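Local coordinates for protein intracellular protease/amidase (Salmonella enterica subsp. enterica serovar Typhimurium, PDB 4K2H) that is of unproven function but belongs to the DJ-1/PfpI family, may act as a peptidase, and binds zinc ions between its two subunits, at residues F15-A20 and S47-P52; D25-L30 and T165-L170; T36-E41 and D56-E61; A65-V70 and A93-A98; G117-R122 and V134-Y139. The protein carries 1 engineered substitution. All blocks are in the same frame, centred on the assembly; numbering follows the deposited sequence.

Contact 1. Residues F15-A20 and S47-P52; sequences FEEAEA and SYHDIP. With ZN (zinc ion), chain O.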
# COMPACT_ATOMS: atom_id res chain seq x y z
N PHE A 15 3.10 -8.33 -9.39
CA PHE A 15 1.97 -7.44 -9.13
C PHE A 15 2.45 -6.22 -8.38
O PHE A 15 3.33 -6.34 -7.56
CB PHE A 15 0.88 -8.16 -8.32
CG PHE A 15 1.23 -8.46 -6.87
CD1 PHE A 15 0.79 -7.63 -5.85
CD2 PHE A 15 1.98 -9.58 -6.52
CE1 PHE A 15 1.06 -7.89 -4.52
CE2 PHE A 15 2.29 -9.85 -5.19
CZ PHE A 15 1.79 -9.02 -4.18
N GLU A 16 1.85 -5.05 -8.67
CA GLU A 16 2.21 -3.83 -8.02
C GLU A 16 1.59 -3.87 -6.65
O GLU A 16 0.37 -3.79 -6.51
CB GLU A 16 1.72 -2.61 -8.82
CG GLU A 16 2.70 -1.47 -8.87
CD GLU A 16 3.40 -1.25 -7.53
OE1 GLU A 16 4.66 -1.30 -7.50
OE2 GLU A 16 2.69 -1.08 -6.50
N GLU A 17 2.43 -4.01 -5.61
CA GLU A 17 1.94 -4.23 -4.27
C GLU A 17 1.23 -3.05 -3.67
O GLU A 17 0.28 -3.21 -2.92
CB GLU A 17 3.03 -4.73 -3.34
CG GLU A 17 4.15 -3.75 -2.96
CD GLU A 17 4.97 -3.24 -4.12
OE1 GLU A 17 5.42 -4.08 -4.92
OE2 GLU A 17 5.13 -1.99 -4.23
N ALA A 18 1.69 -1.85 -3.98
CA ALA A 18 1.09 -0.66 -3.40
C ALA A 18 -0.36 -0.51 -3.90
O ALA A 18 -1.28 -0.24 -3.11
CB ALA A 18 1.94 0.56 -3.70
N GLU A 19 -0.57 -0.78 -5.18
CA GLU A 19 -1.90 -0.66 -5.79
C GLU A 19 -2.87 -1.65 -5.17
O GLU A 19 -3.96 -1.27 -4.76
CB GLU A 19 -1.84 -0.94 -7.30
CG GLU A 19 -1.07 0.09 -8.08
CD GLU A 19 -0.81 -0.34 -9.52
OE1 GLU A 19 -1.36 -1.37 -9.98
OE2 GLU A 19 -0.01 0.31 -10.18
N ALA A 20 -2.45 -2.92 -5.15
CA ALA A 20 -3.20 -3.99 -4.55
C ALA A 20 -3.41 -3.83 -3.05
O ALA A 20 -4.51 -4.06 -2.54
CB ALA A 20 -2.49 -5.32 -4.80
N SER A 47 5.85 -9.57 -5.22
CA SER A 47 5.42 -8.34 -5.89
C SER A 47 6.51 -7.68 -6.73
O SER A 47 7.73 -8.02 -6.63
CB SER A 47 4.95 -7.32 -4.84
OG SER A 47 6.09 -6.63 -4.25
N TYR A 48 6.10 -6.68 -7.50
CA TYR A 48 7.01 -5.85 -8.31
C TYR A 48 8.19 -5.33 -7.51
O TYR A 48 9.32 -5.41 -7.96
CB TYR A 48 6.22 -4.66 -8.88
CG TYR A 48 6.97 -3.67 -9.76
CD1 TYR A 48 8.09 -4.05 -10.53
CD2 TYR A 48 6.50 -2.37 -9.88
CE1 TYR A 48 8.73 -3.12 -11.35
CE2 TYR A 48 7.12 -1.45 -10.68
CZ TYR A 48 8.23 -1.81 -11.40
OH TYR A 48 8.81 -0.84 -12.18
N HIS A 49 7.92 -4.75 -6.35
CA HIS A 49 8.98 -4.25 -5.47
C HIS A 49 9.41 -5.26 -4.40
O HIS A 49 9.79 -4.89 -3.30
CB HIS A 49 8.58 -2.88 -4.89
CG HIS A 49 8.56 -1.80 -5.94
ND1 HIS A 49 7.41 -1.16 -6.33
CD2 HIS A 49 9.55 -1.32 -6.73
CE1 HIS A 49 7.69 -0.34 -7.32
NE2 HIS A 49 8.98 -0.39 -7.56
N ASP A 50 9.40 -6.53 -4.77
CA ASP A 50 10.01 -7.63 -4.04
C ASP A 50 9.45 -7.95 -2.69
O ASP A 50 10.19 -8.38 -1.82
CB ASP A 50 11.51 -7.41 -3.89
CG ASP A 50 12.22 -7.51 -5.18
OD1 ASP A 50 11.87 -8.42 -5.98
OD2 ASP A 50 13.15 -6.69 -5.40
N ILE A 51 8.15 -7.83 -2.50
CA ILE A 51 7.57 -8.25 -1.25
C ILE A 51 6.86 -9.55 -1.46
O ILE A 51 6.00 -9.63 -2.32
CB ILE A 51 6.60 -7.24 -0.67
CG1 ILE A 51 7.32 -5.92 -0.51
CG2 ILE A 51 6.12 -7.75 0.69
CD1 ILE A 51 6.40 -4.79 -0.16
N PRO A 52 7.27 -10.60 -0.73
CA PRO A 52 6.55 -11.84 -0.89
C PRO A 52 5.36 -11.83 0.02
O PRO A 52 5.47 -11.44 1.19
CB PRO A 52 7.55 -12.92 -0.45
CG PRO A 52 8.87 -12.21 -0.27
CD PRO A 52 8.53 -10.78 0.01
ZN ZN O . 5.49 -1.10 -5.73
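Glu17 lies along the loop 47-52 from CB to carboxylate. Its CB lies 3.6 Å from Ser47 CB, and CG meets Ile51 CD1 at 3.7 Å. With CG tucked between the backbone N and the carbonyl carbon (chi1 69°) and a second bend at chi2, the carboxylate is carried to the loop. There Glu17 OE1 accepts from Ser47 OG at 2.7 Å and from His49 N at 3.0 Å, both donors coming from the same face of the carboxylate. That leaves Glu17 OE2 for the zinc ion, 1.8 Å away. Glu16 OE1 and His49 ND1 each bind the metal at 2.0 Å, and Asp25 of the second subunit completes the site; Glu16 OE2 meanwhile caps the helix through Ala18 N. Ser47 CB also sits over the face of the Phe15 ring in a CH-pi contact. The site thus joins the start of helix 17-29 to the turn linking strands 44-46 and 52-54, whose Val45 and Met53 pack on Phe15.

Contact 2. Residues D25-L30 and T165-L170; sequences DILRRL and TLSARL. With ZN (zinc ion), chain P.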
# COMPACT_ATOMS: atom_id res chain seq x y z
N ASP A 25 -6.67 -2.82 1.74
CA ASP A 25 -6.83 -2.16 3.04
C ASP A 25 -8.17 -1.38 3.10
O ASP A 25 -8.93 -1.47 4.06
CB ASP A 25 -5.62 -1.26 3.30
CG ASP A 25 -5.85 -0.24 4.37
OD1 ASP A 25 -5.31 -0.45 5.46
OD2 ASP A 25 -6.52 0.82 4.15
N ILE A 26 -8.45 -0.60 2.06
CA ILE A 26 -9.68 0.22 2.08
C ILE A 26 -10.91 -0.69 2.17
O ILE A 26 -11.76 -0.52 3.06
CB ILE A 26 -9.77 1.11 0.83
CG1 ILE A 26 -8.62 2.13 0.82
CG2 ILE A 26 -11.12 1.82 0.73
CD1 ILE A 26 -8.63 3.07 2.01
N LEU A 27 -10.97 -1.67 1.28
CA LEU A 27 -12.07 -2.62 1.26
C LEU A 27 -12.26 -3.29 2.61
O LEU A 27 -13.41 -3.38 3.10
CB LEU A 27 -11.88 -3.67 0.16
CG LEU A 27 -11.90 -3.21 -1.31
CD1 LEU A 27 -11.40 -4.32 -2.24
CD2 LEU A 27 -13.30 -2.80 -1.74
N ARG A 28 -11.18 -3.74 3.22
CA ARG A 28 -11.27 -4.46 4.48
C ARG A 28 -11.60 -3.52 5.65
O ARG A 28 -12.19 -3.96 6.62
CB ARG A 28 -10.01 -5.32 4.77
CG ARG A 28 -10.10 -6.73 4.19
CD ARG A 28 -8.82 -7.58 4.34
NE ARG A 28 -8.90 -8.88 3.63
CZ ARG A 28 -7.88 -9.68 3.31
NH1 ARG A 28 -6.61 -9.39 3.60
NH2 ARG A 28 -8.14 -10.80 2.64
N ARG A 29 -11.25 -2.23 5.56
CA ARG A 29 -11.67 -1.28 6.60
C ARG A 29 -13.19 -1.16 6.62
O ARG A 29 -13.79 -0.99 7.67
CB ARG A 29 -11.09 0.11 6.39
CG ARG A 29 -9.72 0.31 6.98
CD ARG A 29 -9.10 1.57 6.45
NE ARG A 29 -7.66 1.50 6.57
CZ ARG A 29 -6.98 1.78 7.67
NH1 ARG A 29 -7.60 2.18 8.76
NH2 ARG A 29 -5.65 1.67 7.66
N LEU A 30 -13.80 -1.26 5.44
CA LEU A 30 -15.26 -1.24 5.30
C LEU A 30 -15.89 -2.60 5.47
O LEU A 30 -17.00 -2.80 5.01
CB LEU A 30 -15.62 -0.73 3.92
CG LEU A 30 -15.19 0.71 3.73
CD1 LEU A 30 -15.06 1.02 2.27
CD2 LEU A 30 -16.21 1.63 4.40
N THR A 165 -14.03 4.64 -4.62
CA THR A 165 -15.07 4.55 -5.64
C THR A 165 -15.59 3.14 -5.83
O THR A 165 -16.81 2.90 -5.85
CB THR A 165 -14.58 5.08 -6.99
OG1 THR A 165 -14.18 6.42 -6.77
CG2 THR A 165 -15.68 5.08 -8.04
N LEU A 166 -14.67 2.19 -5.93
CA LEU A 166 -15.05 0.79 -5.98
C LEU A 166 -15.91 0.45 -4.77
O LEU A 166 -16.96 -0.18 -4.91
CB LEU A 166 -13.81 -0.11 -6.03
CG LEU A 166 -14.05 -1.61 -5.82
CD1 LEU A 166 -15.05 -2.17 -6.82
CD2 LEU A 166 -12.73 -2.36 -5.92
N SER A 167 -15.47 0.85 -3.57
CA SER A 167 -16.17 0.49 -2.34
C SER A 167 -17.59 1.05 -2.33
O SER A 167 -18.55 0.38 -1.94
CB SER A 167 -15.44 1.03 -1.12
OG SER A 167 -14.16 0.44 -0.96
N ALA A 168 -17.71 2.31 -2.74
CA ALA A 168 -18.97 3.00 -2.71
C ALA A 168 -19.93 2.31 -3.66
O ALA A 168 -21.09 2.08 -3.34
CB ALA A 168 -18.77 4.45 -3.12
N ARG A 169 -19.43 1.95 -4.83
CA ARG A 169 -20.23 1.17 -5.77
C ARG A 169 -20.68 -0.20 -5.19
O ARG A 169 -21.85 -0.58 -5.32
CB ARG A 169 -19.43 0.98 -7.03
CG ARG A 169 -20.16 0.20 -8.08
CD ARG A 169 -21.23 1.01 -8.79
NE ARG A 169 -21.36 0.36 -10.09
CZ ARG A 169 -20.71 0.72 -11.19
NH1 ARG A 169 -20.89 0.01 -12.30
NH2 ARG A 169 -19.92 1.79 -11.22
N LEU A 170 -19.76 -0.93 -4.56
CA LEU A 170 -20.12 -2.19 -3.90
C LEU A 170 -21.14 -2.02 -2.77
O LEU A 170 -22.01 -2.89 -2.58
CB LEU A 170 -18.89 -2.89 -3.32
CG LEU A 170 -17.93 -3.53 -4.33
CD1 LEU A 170 -16.60 -3.81 -3.66
CD2 LEU A 170 -18.51 -4.80 -4.93
ZN ZN P . -4.50 -2.17 6.35
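Three side chains of 25-30 converge on Ser167. Leu27 CD2 and Leu30 CD1 each come to 3.4 Å of Ser167 OG, and Ile26 CG2 touches the same oxygen more loosely. The serine hydroxyl points back along its own helix, OG anti to the carbonyl carbon (chi1 -65°), where it bonds to Ala163 O; a buried polar atom is thereby satisfied while methyl groups surround it on the side of the other helix. Leu30 has CD1 extended away from CA (chi2 158°), which drives that methyl to 3.4 Å from Ser167 CB, tight for two carbons. Leu27 has nearly the same conformation but uses its other branch: CD2 turns to the neighbouring helix, lying 3.9 Å from Leu170 CD1, with the two leucines crossing at about a right angle. Leu166 CD2 meets that Leu27 methyl at a longer range. On helix 25-29, Asp25 binds a second zinc ion through OD1, while its OD2 takes a salt bridge from Arg29 NE at 2.8 Å; Glu16, Glu17 and His49 of the second subunit share this metal. The axes of 25-29 and 165-170 come within 10.0 Å, their directions 34° apart, and beyond them Leu166 and Leu170 rest on Leu101 of strand 101-104, while Leu30 and Ala168 meet helix 174-183.

Contact 3. Residues T36-E41 and D56-E61; sequences TLACAE and DSTLSE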
# COMPACT_ATOMS: atom_id res chain seq x y z
N THR A 36 -7.48 -12.49 -1.64
CA THR A 36 -6.36 -12.41 -2.57
C THR A 36 -6.23 -13.79 -3.23
O THR A 36 -6.27 -14.83 -2.57
CB THR A 36 -5.04 -12.02 -1.84
OG1 THR A 36 -4.81 -12.89 -0.75
CG2 THR A 36 -5.15 -10.66 -1.27
N LEU A 37 -6.12 -13.80 -4.55
CA LEU A 37 -5.99 -15.03 -5.29
C LEU A 37 -4.73 -14.99 -6.13
O LEU A 37 -4.56 -14.11 -6.98
CB LEU A 37 -7.20 -15.21 -6.20
CG LEU A 37 -8.58 -15.22 -5.50
CD1 LEU A 37 -9.70 -15.54 -6.49
CD2 LEU A 37 -8.66 -16.20 -4.32
N ALA A 38 -3.86 -15.97 -5.92
CA ALA A 38 -2.73 -16.17 -6.81
C ALA A 38 -3.19 -16.88 -8.07
O ALA A 38 -4.20 -17.55 -8.06
CB ALA A 38 -1.65 -17.00 -6.12
N CYS A 39 -2.45 -16.77 -9.15
CA CYS A 39 -3.01 -17.19 -10.44
C CYS A 39 -2.52 -18.49 -11.03
O CYS A 39 -3.15 -19.04 -11.93
CB CYS A 39 -2.87 -16.05 -11.43
SG CYS A 39 -3.81 -14.65 -10.77
N ALA A 40 -1.42 -19.02 -10.52
CA ALA A 40 -0.96 -20.30 -10.99
C ALA A 40 -0.90 -21.26 -9.79
O ALA A 40 -1.85 -21.31 -9.00
CB ALA A 40 0.39 -20.14 -11.70
N GLU A 41 0.21 -21.97 -9.61
CA GLU A 41 0.25 -23.15 -8.73
C GLU A 41 0.75 -22.84 -7.29
O GLU A 41 1.01 -23.75 -6.51
CB GLU A 41 1.17 -24.20 -9.36
CG GLU A 41 2.66 -23.75 -9.44
CD GLU A 41 2.89 -22.53 -10.36
OE1 GLU A 41 3.31 -21.48 -9.84
OE2 GLU A 41 2.61 -22.58 -11.58
N ASP A 56 -4.61 -15.48 -0.12
CA ASP A 56 -5.63 -16.26 0.59
C ASP A 56 -5.90 -17.60 -0.11
O ASP A 56 -6.07 -18.65 0.54
CB ASP A 56 -6.93 -15.47 0.75
CG ASP A 56 -6.76 -14.23 1.61
OD1 ASP A 56 -6.07 -14.33 2.62
OD2 ASP A 56 -7.28 -13.14 1.28
N SER A 57 -5.90 -17.60 -1.43
CA SER A 57 -6.21 -18.82 -2.15
C SER A 57 -5.69 -18.69 -3.57
O SER A 57 -4.86 -17.82 -3.84
CB SER A 57 -7.73 -19.08 -2.09
OG SER A 57 -8.15 -20.12 -2.94
N THR A 58 -6.18 -19.53 -4.47
CA THR A 58 -5.72 -19.53 -5.84
C THR A 58 -6.90 -19.55 -6.75
O THR A 58 -8.01 -19.91 -6.34
CB THR A 58 -4.84 -20.77 -6.17
OG1 THR A 58 -5.60 -21.97 -5.98
CG2 THR A 58 -3.63 -20.82 -5.29
N LEU A 59 -6.67 -19.16 -7.99
CA LEU A 59 -7.69 -19.12 -9.00
C LEU A 59 -8.23 -20.50 -9.23
O LEU A 59 -9.46 -20.68 -9.43
CB LEU A 59 -7.09 -18.58 -10.29
CG LEU A 59 -7.76 -17.46 -11.04
CD1 LEU A 59 -8.24 -16.37 -10.10
CD2 LEU A 59 -6.76 -16.91 -12.04
N SER A 60 -7.33 -21.48 -9.17
CA SER A 60 -7.70 -22.89 -9.38
C SER A 60 -8.74 -23.41 -8.38
O SER A 60 -9.48 -24.32 -8.71
CB SER A 60 -6.47 -23.78 -9.35
OG SER A 60 -5.84 -23.72 -8.07
N GLU A 61 -8.81 -22.82 -7.19
CA GLU A 61 -9.83 -23.16 -6.19
C GLU A 61 -11.11 -22.32 -6.29
O GLU A 61 -12.00 -22.44 -5.46
CB GLU A 61 -9.26 -22.96 -4.78
CG GLU A 61 -8.13 -23.91 -4.44
CD GLU A 61 -8.56 -25.35 -4.63
OE1 GLU A 61 -9.58 -25.74 -4.02
OE2 GLU A 61 -7.91 -26.09 -5.40
O HOH W 1 -4.56 -21.03 -9.39
O HOH W 2 -3.19 -23.70 -7.79
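Thr36 and Asp56 grip each other at the start of a parallel strand pair. Asp56 N donates to Thr36 OG1 at 2.7 Å, and Thr36 N returns a bond of 3.0 Å to Asp56 OD2, which it meets on the anti side of the carboxylate and well out of its plane. Three backbone bonds continue the pairing: Ser57 N to Thr36 O, Ala38 N to Ser57 O, and Leu59 N to Ala38 O, the last at 2.9 Å. Leu37 and Ser57 lie on one face of the sheet, Ala38 and Thr58 on the other. Past the bridges, Leu59 spreads its two methyls, CD1 to Leu37 CD1 at 4.0 Å and CD2 to Cys39 SG at 3.9 Å. One water spans the two segments where they part, donating to Ala40 O and accepting from Ser60 N; a second joins Ala40 O to Ser60 OG.

In the next shell, Arg28 forms a salt bridge with Asp56 OD2 and so helps to hold the carboxylate that receives Thr36 N. Val88 and Phe91 of helix 86-97 cover Leu59, and Phe91 also packs on Leu37. Within the subunit, strand 57-58 is an outermost strand of the parallel sheet, whose order is 57-58, 33-38, 6-11, 69-72, 101-104, consistent with the Rossmann-like core of the DJ-1/PfpI family.

Contact 4. Residues A65-V70 and A93-A98; sequences ALFDAV and ARHDAA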
# COMPACT_ATOMS: atom_id res chain seq x y z
N ALA A 65 -16.66 -19.85 -8.35
CA ALA A 65 -16.97 -18.78 -7.41
C ALA A 65 -17.23 -17.52 -8.19
O ALA A 65 -16.60 -17.27 -9.21
CB ALA A 65 -15.82 -18.54 -6.45
N LEU A 66 -18.16 -16.73 -7.70
CA LEU A 66 -18.58 -15.55 -8.40
C LEU A 66 -18.53 -14.39 -7.43
O LEU A 66 -19.39 -14.24 -6.56
CB LEU A 66 -19.99 -15.77 -8.93
CG LEU A 66 -20.44 -14.82 -10.03
CD1 LEU A 66 -19.50 -14.86 -11.22
CD2 LEU A 66 -21.86 -15.17 -10.47
N PHE A 67 -17.48 -13.60 -7.56
CA PHE A 67 -17.24 -12.43 -6.74
C PHE A 67 -18.04 -11.25 -7.29
O PHE A 67 -18.39 -11.22 -8.46
CB PHE A 67 -15.71 -12.11 -6.74
CG PHE A 67 -14.88 -13.14 -6.04
CD1 PHE A 67 -14.58 -13.01 -4.70
CD2 PHE A 67 -14.47 -14.28 -6.70
CE1 PHE A 67 -13.88 -14.00 -4.02
CE2 PHE A 67 -13.72 -15.25 -6.04
CZ PHE A 67 -13.44 -15.12 -4.70
N ASP A 68 -18.28 -10.27 -6.43
CA ASP A 68 -18.98 -9.06 -6.83
C ASP A 68 -18.04 -8.11 -7.54
O ASP A 68 -18.49 -7.27 -8.34
CB ASP A 68 -19.59 -8.37 -5.61
CG ASP A 68 -20.62 -9.25 -4.92
OD1 ASP A 68 -21.70 -9.51 -5.51
OD2 ASP A 68 -20.35 -9.70 -3.80
N ALA A 69 -16.74 -8.23 -7.24
CA ALA A 69 -15.73 -7.46 -7.96
C ALA A 69 -14.45 -8.22 -8.10
O ALA A 69 -14.09 -9.04 -7.24
CB ALA A 69 -15.45 -6.15 -7.27
N VAL A 70 -13.73 -7.92 -9.17
CA VAL A 70 -12.38 -8.48 -9.42
C VAL A 70 -11.42 -7.33 -9.65
O VAL A 70 -11.53 -6.58 -10.63
CB VAL A 70 -12.39 -9.36 -10.68
CG1 VAL A 70 -11.01 -9.92 -10.97
CG2 VAL A 70 -13.41 -10.46 -10.52
N ALA A 93 -13.53 -13.19 -17.82
CA ALA A 93 -14.56 -13.14 -18.86
C ALA A 93 -15.90 -13.52 -18.25
O ALA A 93 -16.91 -12.87 -18.50
CB ALA A 93 -14.20 -14.04 -20.03
N ARG A 94 -15.87 -14.55 -17.41
CA ARG A 94 -17.05 -15.05 -16.77
C ARG A 94 -17.69 -13.98 -15.87
O ARG A 94 -18.91 -13.78 -15.90
CB ARG A 94 -16.69 -16.30 -15.97
CG ARG A 94 -17.83 -16.92 -15.18
CD ARG A 94 -17.43 -18.29 -14.64
NE ARG A 94 -16.23 -18.25 -13.80
CZ ARG A 94 -16.21 -17.95 -12.51
NH1 ARG A 94 -15.05 -17.96 -11.84
NH2 ARG A 94 -17.32 -17.63 -11.86
N HIS A 95 -16.88 -13.33 -15.05
CA HIS A 95 -17.37 -12.28 -14.18
C HIS A 95 -17.92 -11.12 -15.01
O HIS A 95 -18.94 -10.53 -14.65
CB HIS A 95 -16.28 -11.78 -13.21
CG HIS A 95 -16.03 -12.69 -12.06
ND1 HIS A 95 -15.32 -13.86 -12.19
CD2 HIS A 95 -16.42 -12.64 -10.77
CE1 HIS A 95 -15.27 -14.48 -11.03
NE2 HIS A 95 -15.94 -13.77 -10.15
N ASP A 96 -17.24 -10.80 -16.09
CA ASP A 96 -17.67 -9.71 -16.91
C ASP A 96 -19.06 -10.02 -17.48
O ASP A 96 -19.95 -9.17 -17.41
CB ASP A 96 -16.67 -9.43 -18.03
CG ASP A 96 -16.77 -8.02 -18.57
OD1 ASP A 96 -17.67 -7.24 -18.18
OD2 ASP A 96 -15.91 -7.69 -19.40
N ALA A 97 -19.25 -11.24 -17.96
CA ALA A 97 -20.50 -11.59 -18.64
C ALA A 97 -21.66 -11.68 -17.65
O ALA A 97 -22.82 -11.58 -18.04
CB ALA A 97 -20.34 -12.91 -19.40
N ALA A 98 -21.35 -11.88 -16.36
CA ALA A 98 -22.36 -11.89 -15.31
C ALA A 98 -22.60 -10.50 -14.72
O ALA A 98 -23.21 -10.38 -13.69
CB ALA A 98 -21.97 -12.87 -14.22
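Arg94 and His95 supply the polar bonds to the segment 65-70. The guanidinium of Arg94 approaches end-on and gives two hydrogen bonds to a single atom, Ala65 O: NH2 at 2.8 Å, from well above the carbonyl plane, and NH1 at 3.1 Å, in that plane. A bend at chi3 (57°) brings the group round, and the oxygen lies almost exactly in the guanidinium plane. His95 accepts instead, its NE2 receiving a hydrogen bond from Phe67 N at 3.0 Å, close to the plane of the imidazole. Its other nitrogen, ND1, bonds to Phe91 O one turn back in the helix, so both ring nitrogens are used and the ring rotation is fixed.

These bonds tie the entry to strand 69-72 to the end of helix 86-97, within the beta-alpha-beta unit that goes on to the parallel strand 101-104, part of the family's Rossmann-like core.

CH-pi contacts cover the imidazole on opposite faces. Leu66 CD1 stands 4.0 Å from the ring centroid, and Val70 CG2 stands 3.9 Å from it on the other side, each offset toward the rim.

Apolar packing is slighter: Leu66 CD1 also reaches Ala98 CB at 4.4 Å, just past the helix.

The Phe67 ring makes contacts of two further kinds. Its edge meets His95 NE2 in plane, and Lys6 makes a cation-pi contact with it.

Contact 5. Residues G117-R122 and V134-Y139; sequences GLLKGR and VPEGVY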
# COMPACT_ATOMS: atom_id res chain seq x y z
N GLY A 117 -8.60 -7.67 -26.43
CA GLY A 117 -9.81 -7.21 -27.08
C GLY A 117 -11.04 -7.34 -26.21
O GLY A 117 -12.12 -7.58 -26.72
N LEU A 118 -10.89 -7.20 -24.89
CA LEU A 118 -11.98 -7.48 -23.96
C LEU A 118 -12.55 -6.22 -23.34
O LEU A 118 -13.32 -6.29 -22.38
CB LEU A 118 -11.52 -8.43 -22.83
CG LEU A 118 -10.88 -9.77 -23.23
CD1 LEU A 118 -10.45 -10.55 -21.99
CD2 LEU A 118 -11.83 -10.61 -24.06
N LEU A 119 -12.20 -5.06 -23.88
CA LEU A 119 -12.72 -3.79 -23.34
C LEU A 119 -14.15 -3.52 -23.80
O LEU A 119 -14.88 -2.82 -23.09
CB LEU A 119 -11.79 -2.62 -23.66
CG LEU A 119 -10.57 -2.63 -22.72
CD1 LEU A 119 -9.51 -1.64 -23.18
CD2 LEU A 119 -10.96 -2.38 -21.26
N LYS A 120 -14.54 -4.10 -24.94
CA LYS A 120 -15.92 -4.05 -25.44
C LYS A 120 -16.33 -2.64 -25.77
O LYS A 120 -17.46 -2.24 -25.49
CB LYS A 120 -16.93 -4.66 -24.45
CG LYS A 120 -16.88 -6.18 -24.39
CD LYS A 120 -17.95 -6.75 -23.48
CE LYS A 120 -17.62 -6.52 -22.02
NZ LYS A 120 -18.77 -6.81 -21.12
N GLY A 121 -15.40 -1.88 -26.34
CA GLY A 121 -15.63 -0.47 -26.64
C GLY A 121 -15.71 0.43 -25.41
O GLY A 121 -15.97 1.61 -25.54
N ARG A 122 -15.48 -0.08 -24.20
CA ARG A 122 -15.78 0.73 -23.02
C ARG A 122 -14.75 1.81 -22.76
O ARG A 122 -13.60 1.72 -23.22
CB ARG A 122 -15.98 -0.12 -21.78
CG ARG A 122 -17.33 -0.84 -21.76
CD ARG A 122 -17.36 -1.87 -20.65
NE ARG A 122 -16.33 -2.91 -20.86
CZ ARG A 122 -16.27 -4.05 -20.20
NH1 ARG A 122 -17.18 -4.35 -19.28
NH2 ARG A 122 -15.32 -4.93 -20.47
N VAL A 134 -3.72 0.11 -27.78
CA VAL A 134 -4.95 -0.61 -27.46
C VAL A 134 -6.01 -0.31 -28.52
O VAL A 134 -6.48 0.82 -28.64
CB VAL A 134 -5.45 -0.30 -26.03
CG1 VAL A 134 -6.76 -1.01 -25.75
CG2 VAL A 134 -4.39 -0.70 -25.02
N PRO A 135 -6.37 -1.33 -29.31
CA PRO A 135 -7.12 -1.04 -30.53
C PRO A 135 -8.60 -0.74 -30.33
O PRO A 135 -9.14 0.07 -31.10
CB PRO A 135 -6.89 -2.30 -31.38
CG PRO A 135 -6.56 -3.39 -30.41
CD PRO A 135 -6.12 -2.77 -29.12
N GLU A 136 -9.26 -1.33 -29.32
CA GLU A 136 -10.75 -1.26 -29.24
C GLU A 136 -11.37 -0.77 -27.91
O GLU A 136 -12.47 -1.19 -27.54
CB GLU A 136 -11.37 -2.61 -29.65
CG GLU A 136 -10.81 -3.84 -28.93
CD GLU A 136 -11.29 -3.99 -27.48
OE1 GLU A 136 -12.52 -4.04 -27.25
OE2 GLU A 136 -10.42 -4.07 -26.58
N GLY A 137 -10.72 0.14 -27.21
CA GLY A 137 -11.36 0.77 -26.06
C GLY A 137 -11.42 2.25 -26.32
O GLY A 137 -10.91 2.72 -27.34
N VAL A 138 -12.05 2.99 -25.41
CA VAL A 138 -11.98 4.46 -25.44
C VAL A 138 -11.23 5.03 -24.24
O VAL A 138 -11.78 5.15 -23.15
CB VAL A 138 -13.39 5.11 -25.52
CG1 VAL A 138 -13.25 6.63 -25.52
CG2 VAL A 138 -14.14 4.63 -26.75
N TYR A 139 -9.97 5.41 -24.45
CA TYR A 139 -9.16 5.98 -23.39
C TYR A 139 -9.70 7.32 -22.92
O TYR A 139 -9.91 8.21 -23.74
CB TYR A 139 -7.72 6.17 -23.89
CG TYR A 139 -6.83 6.89 -22.90
CD1 TYR A 139 -6.25 6.20 -21.84
CD2 TYR A 139 -6.58 8.23 -23.03
CE1 TYR A 139 -5.42 6.84 -20.94
CE2 TYR A 139 -5.76 8.89 -22.14
CZ TYR A 139 -5.18 8.20 -21.09
OH TYR A 139 -4.37 8.87 -20.20
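Val138 N donates to Arg122 O across 3.0 Å, almost dead straight (178°), although the donor stands above the carbonyl plane. This bond leads into a small two-stranded parallel sheet, 123-124 beside 138-139, which follows a type I' beta turn from Leu119 to Arg122. Within that turn Leu119 O accepts from Arg122 NE at 2.7 Å and from Arg122 N at 3.0 Å, one from each face of its plane, so the arginine bonds the turn's first carbonyl with both its backbone and its side chain; its guanidinium then goes on to Asp96.

Weaker bonds gather at Glu136. Its CG lies between the backbone N and the carbonyl carbon (chi1 52°) and the chain curls again at chi2, which folds the carboxylate over the start of the turn. OE1 takes a weak bond from Lys120 N at 3.1 Å, OE2 a longer weak one from Leu119 N, and Glu136 O another from Gly121 N. Glu136 OE2 also comes to 3.2 Å of Gly117 CA, where a Schellman motif ends helix 108-114.

Packing forms the outer layer. Gly121 O touches Val138 CG2, the two glycines 121 and 137 bring the backbones close, and Leu119 CD1 meets Val134 CG1 at 3.8 Å, the side chains crossing at about a right angle.

Contacts 1 and 2 share helix 17-29 and both serve zinc at the subunit interface: contact 1 gives three ligands to one ion, and Asp25 of contact 2 binds another, about 13 Å from the Glu17 side chain. Contact 3 touches contact 2 through the salt bridge from Arg28 NH2 to Asp56 OD2, 2.8 Å long, and its Thr36 side chain is about 11 Å from a zinc ion. Contacts 3 and 4 both involve the parallel sheet, Leu37 CD1 meeting Phe67 CE2 at 4.1 Å. Leu170 of contact 2 packs on Asp68 and Ala69 of contact 4. Asp96 then joins contact 4 to Lys120 and Arg122 of contact 5, whose centre lies about 26 Å from that of contact 1.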